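Local coordinates for protein putative rubredoxin reductase (Rhodopseudomonas palustris, PDB 3FG2) that uses FAD to carry electrons from NADH to a ferredoxin, probably the one that supplies the cytochrome P450 CYP199A2, at residues Gln15-Leu20 and Gln70-Ile75; Asp77-Ile82 and Arg87-Ala92; Gln262-Asp267 and Ala304-Gly309. All blocks are in the same frame, centred on the assembly; numbering follows the deposited sequence.

From the N terminus, helix 11-22 supplies the first half of contact 1; 49 residues separate segment 15-20 from segment 70-75, where Ile72, at an edge strand of the parallel FAD-domain sheet, returns to the helix. Contact 2 follows almost at once: strands 79-83 and 88-91 form a hairpin with only four residues between the segments. Contact 3 closes a later loop of 36 residues, joining the 262-267 loop to the end of helix 293-306. The three loops lie in series, so none nests or crosses. Space still links them: Ile75 CG2 packs on Leu91 CD1, and Ser19 and Leu20 rest on Ala304, tying helix 11-22 to helix 293-306. Contacts 2 and 3 do not touch.

Contact 1 of 3, residues Gln15-Leu20 and Gln70-Ile75; sequences QVAVSL and QAIELI
Ala17, on helix 11-22, and Ile72, at one of the two outermost strands of the parallel sheet, bring their CA atoms to 6.9 Å, a spacing that side chains rather than backbones must bridge. Both residues direct their CB atoms at the opposite segment. The bridging group is the long branch of Ile72. Its CG1 stands anti to the carbonyl carbon (chi1 -66°), and the ethyl arm is then fully extended (chi2 180°), which drives CD1 against the helix. There Ile72 CD1 lies 3.6 Å from Ala17 CB and 3.7 Å from Ala17 C, so the methyl meets helix backbone as well as side chain. The short branch supports it from the same residue, with Ile72 CG2 at 4.0 Å from Ala17 CB. Val18 flanks the methyl more loosely: its backbone N comes to 3.9 Å from Ile72 CD1, and its CG2 lies 4.4 Å from that same Ile72 CD1. This is helix-on-sheet packing in a Rossmann-type domain, in which helix 11-22 follows strand 4-7; Ala17 touches Ile6 of that strand too. Just before Ile72 the chain leaves helix 64-69 through a Schellman motif, with Ala71 at positive phi. Arg21 secures this turn, NE bonding to Gln70 O and NH2 to Ala71 O. All three touching residues are buried, and where side chain meets side chain they do so through carbon alone, which implies a junction held by shape and dispersion, while Arg21 contributes the directional bonds beside it.

Contact 2 of 3, residues Asp77-Ile82 and Arg87-Ala92; sequences DRMVSI and RKLLLA. With FAD (flavin-adenine dinucleotide), chain B.
Val80 and Ser81 both face Leu90 in a classic beta bulge, set in the antiparallel hairpin of strands 79-83 and 88-91 that borders the FAD adenine. Leu90 O is the shared acceptor, gripped by Val80 N at 3.0 Å (N-H...O 175°) and by Ser81 N at 3.2 Å; Leu90 N returns a bond to Ser81 O. The bulge follows Met79, whose backbone pairs with N1A and N6A of the adenine: Met79 N donates to FAD N1A over 3.1 Å, and FAD N6A donates to Met79 O over the same distance. Met79 CG also lies against the adenine, while the bent side chain crosses Leu89 at about a right angle, with Met79 CE only 3.3 Å from Leu89 CD2, tighter than ordinary van der Waals contact. Arg78 lies over one face of the adenine, its NH1 3.7 Å from FAD C5A. With CG anti to the backbone N (chi1 173°) and an extended chain, its guanidinium reaches back so that FAD N6A sits over the centre of one face. NH1 forms a salt bridge with Asp34, which also bonds the cofactor through OD2. Farther out, Asp77 OD2 accepts Ser93 N, and it takes Arg78 N at 3.1 Å from 47° above the carboxylate plane.

Contact 3 of 3, residues Gln262-Asp267 and Ala304-Gly309; sequences QLLTSD and AARLTG
Arg306 reaches across to the 262-267 loop and meets it with two different parts of its guanidinium, edge and face. At the edge, NH1 and Gln262 O are 2.6 Å apart with the oxygen in the guanidinium plane, yet the N-H...O angle of 119° makes this a weak, bent bond despite its shortness. Over one face lies Leu264, whose CD2 is 3.3 Å from Arg306 CZ and displaced toward the rim, while Leu264 CG sits 3.4 Å from the same CZ. The arginine gets there by running out straight from the helix, CG anti to the backbone N, and then bending at chi3 (75°), which turns the flat group broadside to the leucine. At that bend, Arg306 CD passes 3.7 Å from Gln262 OE1.

The contact joins the last turn of helix 293-306 to the loop that leads into strand 270-272, one of the two outermost strands of the parallel sheet in the Rossmann-type FAD domain. That strand supplies the stronger polar partner: Arg306 NH2 bonds to Ser271 OG. Reducing Arg306 to an alanine is likely to leave Gln262 O and Ser271 OG without these donors and to strip the cover from Leu264.

On the loop side, Leu264 holds CG anti to its carbonyl carbon (chi1 -80°), which carries both CG and CD2 onto the arginine. Gln262 has the same first-torsion arrangement and is extended beyond CG, so that OE1 comes up to Arg306 CD with the amide and guanidinium planes oblique to each other. Asp260 OD1 accepts both Gln262 N and Leu264 N around Leu263, whose phi is positive.

Contact 1 of 3, residues Gln15-Leu20 and Gln70-Ile75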
loop_
_atom_site.group_PDB
_atom_site.type_symbol
_atom_site.label_atom_id
_atom_site.label_comp_id
_atom_site.label_asym_id
_atom_site.label_seq_id
_atom_site.Cartn_x
_atom_site.Cartn_y
_atom_site.Cartn_z
ATOM N N GLN A 15 12.415 5.880 -5.800
ATOM C CA GLN A 15 12.149 7.314 -5.870
ATOM C C GLN A 15 13.198 8.184 -5.188
ATOM O O GLN A 15 13.572 9.231 -5.717
ATOM C CB GLN A 15 10.772 7.630 -5.285
ATOM C CG GLN A 15 10.335 9.068 -5.511
ATOM C CD GLN A 15 10.248 9.424 -6.987
ATOM O OE1 GLN A 15 10.882 10.382 -7.450
ATOM N NE2 GLN A 15 9.460 8.654 -7.736
ATOM N N VAL A 16 13.675 7.778 -4.017
ATOM C CA VAL A 16 14.683 8.581 -3.335
ATOM C C VAL A 16 15.977 8.580 -4.155
ATOM O O VAL A 16 16.674 9.589 -4.236
ATOM C CB VAL A 16 14.966 8.062 -1.911
ATOM C CG1 VAL A 16 15.625 6.704 -1.965
ATOM C CG2 VAL A 16 15.842 9.050 -1.172
ATOM N N ALA A 17 16.289 7.448 -4.775
ATOM C CA ALA A 17 17.489 7.357 -5.595
ATOM C C ALA A 17 17.371 8.363 -6.736
ATOM O O ALA A 17 18.253 9.197 -6.951
ATOM C CB ALA A 17 17.638 5.942 -6.160
ATOM N N VAL A 18 16.264 8.271 -7.461
ATOM C CA VAL A 18 16.008 9.156 -8.583
ATOM C C VAL A 18 15.953 10.626 -8.177
ATOM O O VAL A 18 16.638 11.454 -8.771
ATOM C CB VAL A 18 14.698 8.764 -9.289
ATOM C CG1 VAL A 18 14.276 9.850 -10.267
ATOM C CG2 VAL A 18 14.894 7.443 -10.017
ATOM N N SER A 19 15.155 10.945 -7.161
ATOM C CA SER A 19 15.027 12.324 -6.708
ATOM C C SER A 19 16.351 12.875 -6.210
ATOM O O SER A 19 16.603 14.082 -6.279
ATOM C CB SER A 19 13.984 12.428 -5.597
ATOM O OG SER A 19 12.689 12.158 -6.101
ATOM N N LEU A 20 17.193 11.986 -5.704
ATOM C CA LEU A 20 18.494 12.386 -5.196
ATOM C C LEU A 20 19.323 12.900 -6.378
ATOM O O LEU A 20 19.947 13.963 -6.301
ATOM C CB LEU A 20 19.163 11.183 -4.534
ATOM C CG LEU A 20 20.019 11.337 -3.273
ATOM C CD1 LEU A 20 19.496 12.445 -2.366
ATOM C CD2 LEU A 20 20.018 9.985 -2.547
ATOM N N GLN A 70 22.171 6.988 -14.756
ATOM C CA GLN A 70 21.927 7.826 -13.588
ATOM C C GLN A 70 22.966 7.682 -12.484
ATOM O O GLN A 70 22.896 8.376 -11.466
ATOM C CB GLN A 70 20.542 7.525 -13.016
ATOM C CG GLN A 70 19.391 7.817 -13.963
ATOM C CD GLN A 70 19.356 9.264 -14.404
ATOM O OE1 GLN A 70 19.666 10.165 -13.626
ATOM N NE2 GLN A 70 18.961 9.497 -15.651
ATOM N N ALA A 71 23.929 6.789 -12.683
ATOM C CA ALA A 71 24.970 6.563 -11.685
ATOM C C ALA A 71 24.372 6.015 -10.394
ATOM O O ALA A 71 24.891 6.265 -9.304
ATOM C CB ALA A 71 25.725 7.858 -11.401
ATOM N N ILE A 72 23.268 5.281 -10.521
ATOM C CA ILE A 72 22.618 4.672 -9.365
ATOM C C ILE A 72 23.022 3.208 -9.362
ATOM O O ILE A 72 22.578 2.426 -10.200
ATOM C CB ILE A 72 21.077 4.777 -9.437
ATOM C CG1 ILE A 72 20.656 6.245 -9.346
ATOM C CG2 ILE A 72 20.447 3.978 -8.304
ATOM C CD1 ILE A 72 19.158 6.474 -9.394
ATOM N N GLU A 73 23.876 2.850 -8.414
ATOM C CA GLU A 73 24.378 1.489 -8.307
ATOM C C GLU A 73 23.305 0.518 -7.820
ATOM O O GLU A 73 22.930 0.532 -6.643
ATOM C CB GLU A 73 25.578 1.464 -7.356
ATOM C CG GLU A 73 26.564 0.351 -7.629
ATOM C CD GLU A 73 27.697 0.341 -6.631
ATOM O OE1 GLU A 73 28.314 1.411 -6.426
ATOM O OE2 GLU A 73 27.969 -0.737 -6.056
ATOM N N LEU A 74 22.824 -0.330 -8.728
ATOM C CA LEU A 74 21.793 -1.308 -8.396
ATOM C C LEU A 74 22.410 -2.622 -7.937
ATOM O O LEU A 74 22.841 -3.429 -8.761
ATOM C CB LEU A 74 20.903 -1.565 -9.607
ATOM C CG LEU A 74 19.613 -2.305 -9.273
ATOM C CD1 LEU A 74 18.790 -1.457 -8.319
ATOM C CD2 LEU A 74 18.834 -2.598 -10.549
ATOM N N ILE A 75 22.434 -2.842 -6.626
ATOM C CA ILE A 75 23.022 -4.052 -6.059
ATOM C C ILE A 75 22.005 -5.150 -5.754
ATOM O O ILE A 75 21.134 -4.988 -4.895
ATOM C CB ILE A 75 23.770 -3.742 -4.748
ATOM C CG1 ILE A 75 24.804 -2.642 -4.980
ATOM C CG2 ILE A 75 24.440 -5.006 -4.225
ATOM C CD1 ILE A 75 25.506 -2.206 -3.719
#

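Contact 2 of 3, residues Asp77-Ile82 and Arg87-Ala92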
loop_
_atom_site.group_PDB
_atom_site.type_symbol
_atom_site.label_atom_id
_atom_site.label_comp_id
_atom_site.label_asym_id
_atom_site.label_seq_id
_atom_site.Cartn_x
_atom_site.Cartn_y
_atom_site.Cartn_z
ATOM N N ASP A 77 21.205 -7.627 -3.809
ATOM C CA ASP A 77 21.505 -8.250 -2.523
ATOM C C ASP A 77 20.450 -7.889 -1.476
ATOM O O ASP A 77 19.369 -7.409 -1.816
ATOM C CB ASP A 77 22.882 -7.805 -2.032
ATOM C CG ASP A 77 23.622 -8.908 -1.300
ATOM O OD1 ASP A 77 24.043 -9.873 -1.972
ATOM O OD2 ASP A 77 23.774 -8.819 -0.062
ATOM N N ARG A 78 20.774 -8.114 -0.205
ATOM C CA ARG A 78 19.858 -7.817 0.895
ATOM C C ARG A 78 20.626 -7.412 2.157
ATOM O O ARG A 78 21.627 -8.040 2.494
ATOM C CB ARG A 78 19.006 -9.054 1.196
ATOM C CG ARG A 78 18.130 -8.937 2.427
ATOM C CD ARG A 78 17.538 -10.290 2.813
ATOM N NE ARG A 78 16.696 -10.210 4.008
ATOM C CZ ARG A 78 15.475 -9.680 4.034
ATOM N NH1 ARG A 78 14.936 -9.183 2.925
ATOM N NH2 ARG A 78 14.794 -9.636 5.174
ATOM N N MET A 79 20.178 -6.367 2.851
ATOM C CA MET A 79 20.865 -5.972 4.078
ATOM C C MET A 79 20.353 -6.873 5.192
ATOM O O MET A 79 19.171 -7.221 5.221
ATOM C CB MET A 79 20.619 -4.493 4.438
ATOM C CG MET A 79 19.279 -4.162 5.096
ATOM S SD MET A 79 19.423 -2.931 6.457
ATOM C CE MET A 79 19.606 -1.487 5.605
ATOM N N VAL A 80 21.247 -7.265 6.092
ATOM C CA VAL A 80 20.886 -8.138 7.199
ATOM C C VAL A 80 21.261 -7.537 8.548
ATOM O O VAL A 80 20.708 -7.916 9.579
ATOM C CB VAL A 80 21.585 -9.499 7.071
ATOM C CG1 VAL A 80 21.096 -10.219 5.824
ATOM C CG2 VAL A 80 23.091 -9.301 6.996
ATOM N N SER A 81 22.198 -6.594 8.533
ATOM C CA SER A 81 22.660 -5.957 9.757
ATOM C C SER A 81 23.156 -4.535 9.518
ATOM O O SER A 81 23.565 -4.188 8.412
ATOM C CB SER A 81 23.788 -6.790 10.372
ATOM O OG SER A 81 24.337 -6.147 11.510
ATOM N N ILE A 82 23.122 -3.716 10.560
ATOM C CA ILE A 82 23.583 -2.339 10.455
ATOM C C ILE A 82 24.572 -1.977 11.566
ATOM O O ILE A 82 24.245 -2.064 12.755
ATOM C CB ILE A 82 22.414 -1.347 10.532
ATOM C CG1 ILE A 82 21.431 -1.606 9.392
ATOM C CG2 ILE A 82 22.947 0.079 10.466
ATOM C CD1 ILE A 82 20.189 -0.765 9.479
ATOM N N ARG A 87 29.299 2.887 10.833
ATOM C CA ARG A 87 28.556 3.383 9.680
ATOM C C ARG A 87 28.734 2.472 8.477
ATOM O O ARG A 87 28.994 2.926 7.364
ATOM C CB ARG A 87 28.992 4.811 9.350
ATOM C CG ARG A 87 28.614 5.806 10.443
ATOM C CD ARG A 87 29.245 7.172 10.229
ATOM N NE ARG A 87 28.826 7.789 8.974
ATOM C CZ ARG A 87 29.150 9.027 8.613
ATOM N NH1 ARG A 87 29.896 9.777 9.414
ATOM N NH2 ARG A 87 28.726 9.517 7.457
ATOM N N LYS A 88 28.582 1.174 8.723
ATOM C CA LYS A 88 28.719 0.166 7.684
ATOM C C LYS A 88 27.440 -0.651 7.562
ATOM O O LYS A 88 26.780 -0.958 8.559
ATOM C CB LYS A 88 29.900 -0.754 7.998
ATOM C CG LYS A 88 31.258 -0.082 7.861
ATOM C CD LYS A 88 32.314 -0.771 8.720
ATOM C CE LYS A 88 32.456 -2.250 8.390
ATOM N NZ LYS A 88 33.445 -2.915 9.291
ATOM N N LEU A 89 27.103 -0.990 6.323
ATOM C CA LEU A 89 25.911 -1.758 6.001
ATOM C C LEU A 89 26.368 -3.179 5.692
ATOM O O LEU A 89 27.135 -3.409 4.758
ATOM C CB LEU A 89 25.215 -1.130 4.783
ATOM C CG LEU A 89 23.754 -1.429 4.423
ATOM C CD1 LEU A 89 23.594 -2.883 4.038
ATOM C CD2 LEU A 89 22.862 -1.077 5.596
ATOM N N LEU A 90 25.892 -4.122 6.494
ATOM C CA LEU A 90 26.247 -5.529 6.354
ATOM C C LEU A 90 25.223 -6.273 5.495
ATOM O O LEU A 90 24.094 -6.496 5.924
ATOM C CB LEU A 90 26.320 -6.148 7.751
ATOM C CG LEU A 90 27.122 -7.424 8.010
ATOM C CD1 LEU A 90 27.265 -7.600 9.519
ATOM C CD2 LEU A 90 26.447 -8.638 7.377
ATOM N N LEU A 91 25.616 -6.654 4.283
ATOM C CA LEU A 91 24.713 -7.374 3.389
ATOM C C LEU A 91 24.690 -8.858 3.729
ATOM O O LEU A 91 25.422 -9.315 4.608
ATOM C CB LEU A 91 25.146 -7.210 1.927
ATOM C CG LEU A 91 25.241 -5.820 1.297
ATOM C CD1 LEU A 91 25.492 -5.983 -0.199
ATOM C CD2 LEU A 91 23.961 -5.043 1.534
ATOM N N ALA A 92 23.852 -9.610 3.019
ATOM C CA ALA A 92 23.725 -11.046 3.243
ATOM C C ALA A 92 24.757 -11.828 2.435
ATOM O O ALA A 92 25.113 -12.949 2.792
ATOM C CB ALA A 92 22.323 -11.505 2.877
HETATM P PA FAD B . 7.731 -1.560 -1.241
HETATM O O1A FAD B . 7.082 -2.737 -0.608
HETATM O O2A FAD B . 7.387 -1.155 -2.487
HETATM O O5B FAD B . 9.155 -2.113 -1.419
HETATM C C5B FAD B . 9.983 -2.640 -0.334
HETATM C C4B FAD B . 11.159 -3.332 -1.058
HETATM O O4B FAD B . 12.245 -3.486 -0.067
HETATM C C3B FAD B . 10.876 -4.750 -1.586
HETATM O O3B FAD B . 11.280 -5.019 -2.892
HETATM C C2B FAD B . 11.469 -5.607 -0.504
HETATM O O2B FAD B . 11.720 -6.919 -0.904
HETATM C C1B FAD B . 12.737 -4.858 -0.219
HETATM N N9A FAD B . 13.399 -5.115 1.062
HETATM C C8A FAD B . 12.798 -5.367 2.269
HETATM N N7A FAD B . 13.670 -5.569 3.249
HETATM C C5A FAD B . 14.897 -5.445 2.665
HETATM C C6A FAD B . 16.267 -5.560 3.214
HETATM N N6A FAD B . 16.544 -5.826 4.470
HETATM N N1A FAD B . 17.277 -5.364 2.294
HETATM C C2A FAD B . 17.034 -5.083 0.970
HETATM N N3A FAD B . 15.816 -4.962 0.390
HETATM C C4A FAD B . 14.774 -5.152 1.280
HETATM N N1 FAD B . -0.897 2.047 -3.173
HETATM C C2 FAD B . -1.619 2.977 -3.798
HETATM O O2 FAD B . -1.549 4.129 -3.492
HETATM N N3 FAD B . -2.514 2.652 -4.870
HETATM C C4 FAD B . -2.667 1.350 -5.314
HETATM O O4 FAD B . -3.432 1.112 -6.231
HETATM C C4X FAD B . -1.879 0.323 -4.640
HETATM N N5 FAD B . -1.980 -0.969 -5.036
HETATM C C5X FAD B . -1.212 -1.917 -4.383
HETATM C C6 FAD B . -1.321 -3.267 -4.822
HETATM C C7 FAD B . -0.590 -4.281 -4.238
HETATM C C7M FAD B . -0.743 -5.702 -4.743
HETATM C C8 FAD B . 0.326 -3.974 -3.133
HETATM C C8M FAD B . 1.161 -5.034 -2.448
HETATM C C9 FAD B . 0.440 -2.641 -2.686
HETATM C C9A FAD B . -0.316 -1.613 -3.301
HETATM N N10 FAD B . -0.237 -0.214 -2.902
HETATM C C10 FAD B . -0.983 0.737 -3.541
HETATM C "C1'" FAD B . 0.688 0.124 -1.791
HETATM C "C2'" FAD B . 2.092 0.508 -2.351
HETATM O "O2'" FAD B . 2.549 -0.554 -3.159
HETATM C "C3'" FAD B . 3.013 0.748 -1.173
HETATM O "O3'" FAD B . 2.526 1.841 -0.402
HETATM C "C4'" FAD B . 4.414 1.061 -1.669
HETATM O "O4'" FAD B . 4.928 -0.039 -2.466
HETATM C "C5'" FAD B . 5.307 1.286 -0.473
HETATM O "O5'" FAD B . 6.759 1.564 -1.027
HETATM P P FAD B . 7.949 1.083 -0.247
HETATM O O1P FAD B . 9.129 1.591 -1.123
HETATM O O2P FAD B . 7.975 1.507 1.081
HETATM O O3P FAD B . 7.968 -0.382 -0.199
#

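Contact 3 of 3, residues Gln262-Asp267 and Ala304-Gly309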
loop_
_atom_site.group_PDB
_atom_site.type_symbol
_atom_site.label_atom_id
_atom_site.label_comp_id
_atom_site.label_asym_id
_atom_site.label_seq_id
_atom_site.Cartn_x
_atom_site.Cartn_y
_atom_site.Cartn_z
ATOM N N GLN A 262 11.416 15.169 9.887
ATOM C CA GLN A 262 12.248 15.127 8.699
ATOM C C GLN A 262 12.581 13.717 8.247
ATOM O O GLN A 262 13.470 13.516 7.416
ATOM C CB GLN A 262 13.520 15.941 8.929
ATOM C CG GLN A 262 13.284 17.444 8.815
ATOM C CD GLN A 262 14.446 18.265 9.339
ATOM O OE1 GLN A 262 15.613 17.930 9.117
ATOM N NE2 GLN A 262 14.133 19.357 10.029
ATOM N N LEU A 263 11.852 12.748 8.796
ATOM C CA LEU A 263 12.024 11.341 8.453
ATOM C C LEU A 263 13.395 10.800 8.846
ATOM O O LEU A 263 13.950 9.920 8.184
ATOM C CB LEU A 263 11.763 11.143 6.952
ATOM C CG LEU A 263 10.484 11.867 6.492
ATOM C CD1 LEU A 263 10.266 11.697 4.997
ATOM C CD2 LEU A 263 9.305 11.324 7.273
ATOM N N LEU A 264 13.928 11.335 9.943
ATOM C CA LEU A 264 15.221 10.920 10.472
ATOM C C LEU A 264 15.025 10.087 11.728
ATOM O O LEU A 264 14.182 10.411 12.568
ATOM C CB LEU A 264 16.075 12.142 10.824
ATOM C CG LEU A 264 16.810 12.850 9.688
ATOM C CD1 LEU A 264 17.296 14.222 10.150
ATOM C CD2 LEU A 264 17.979 11.983 9.232
ATOM N N THR A 265 15.799 9.010 11.848
ATOM C CA THR A 265 15.724 8.160 13.032
ATOM C C THR A 265 16.496 8.876 14.133
ATOM O O THR A 265 16.936 10.011 13.951
ATOM C CB THR A 265 16.396 6.802 12.809
ATOM O OG1 THR A 265 17.800 7.003 12.590
ATOM C CG2 THR A 265 15.774 6.082 11.607
ATOM N N SER A 266 16.661 8.219 15.275
ATOM C CA SER A 266 17.399 8.821 16.377
ATOM C C SER A 266 18.877 8.913 15.994
ATOM O O SER A 266 19.660 9.597 16.649
ATOM C CB SER A 266 17.234 7.977 17.637
ATOM O OG SER A 266 17.621 6.640 17.385
ATOM N N ASP A 267 19.253 8.219 14.926
ATOM C CA ASP A 267 20.629 8.248 14.462
ATOM C C ASP A 267 20.766 9.045 13.180
ATOM O O ASP A 267 20.379 8.574 12.101
ATOM C CB ASP A 267 21.170 6.837 14.195
ATOM C CG ASP A 267 22.617 6.851 13.668
ATOM O OD1 ASP A 267 23.103 5.808 13.182
ATOM O OD2 ASP A 267 23.280 7.910 13.749
ATOM N N ALA A 304 15.289 13.314 -0.243
ATOM C CA ALA A 304 16.196 13.728 -1.303
ATOM C C ALA A 304 16.453 15.225 -1.188
ATOM O O ALA A 304 17.578 15.690 -1.372
ATOM C CB ALA A 304 15.600 13.408 -2.656
ATOM N N ALA A 305 15.403 15.977 -0.874
ATOM C CA ALA A 305 15.518 17.421 -0.742
ATOM C C ALA A 305 16.399 17.785 0.443
ATOM O O ALA A 305 17.167 18.749 0.389
ATOM C CB ALA A 305 14.139 18.040 -0.578
ATOM N N ARG A 306 16.291 17.005 1.512
ATOM C CA ARG A 306 17.082 17.259 2.711
ATOM C C ARG A 306 18.560 16.966 2.475
ATOM O O ARG A 306 19.418 17.819 2.690
ATOM C CB ARG A 306 16.577 16.396 3.868
ATOM C CG ARG A 306 17.064 16.842 5.240
ATOM C CD ARG A 306 16.691 15.821 6.296
ATOM N NE ARG A 306 17.551 14.649 6.190
ATOM C CZ ARG A 306 17.143 13.396 6.328
ATOM N NH1 ARG A 306 15.868 13.130 6.578
ATOM N NH2 ARG A 306 18.020 12.410 6.218
ATOM N N LEU A 307 18.853 15.753 2.024
ATOM C CA LEU A 307 20.230 15.344 1.783
ATOM C C LEU A 307 20.945 16.207 0.750
ATOM O O LEU A 307 22.122 15.974 0.460
ATOM C CB LEU A 307 20.271 13.879 1.343
ATOM C CG LEU A 307 19.667 12.863 2.315
ATOM C CD1 LEU A 307 19.774 11.460 1.730
ATOM C CD2 LEU A 307 20.392 12.943 3.645
ATOM N N THR A 308 20.245 17.195 0.192
ATOM C CA THR A 308 20.853 18.071 -0.803
ATOM C C THR A 308 20.717 19.549 -0.481
ATOM O O THR A 308 21.021 20.385 -1.332
ATOM C CB THR A 308 20.268 17.860 -2.228
ATOM O OG1 THR A 308 18.912 18.323 -2.271
ATOM C CG2 THR A 308 20.331 16.394 -2.627
ATOM N N GLY A 309 20.262 19.893 0.720
ATOM C CA GLY A 309 20.149 21.306 1.029
ATOM C C GLY A 309 19.011 21.791 1.903
ATOM O O GLY A 309 19.247 22.217 3.035
#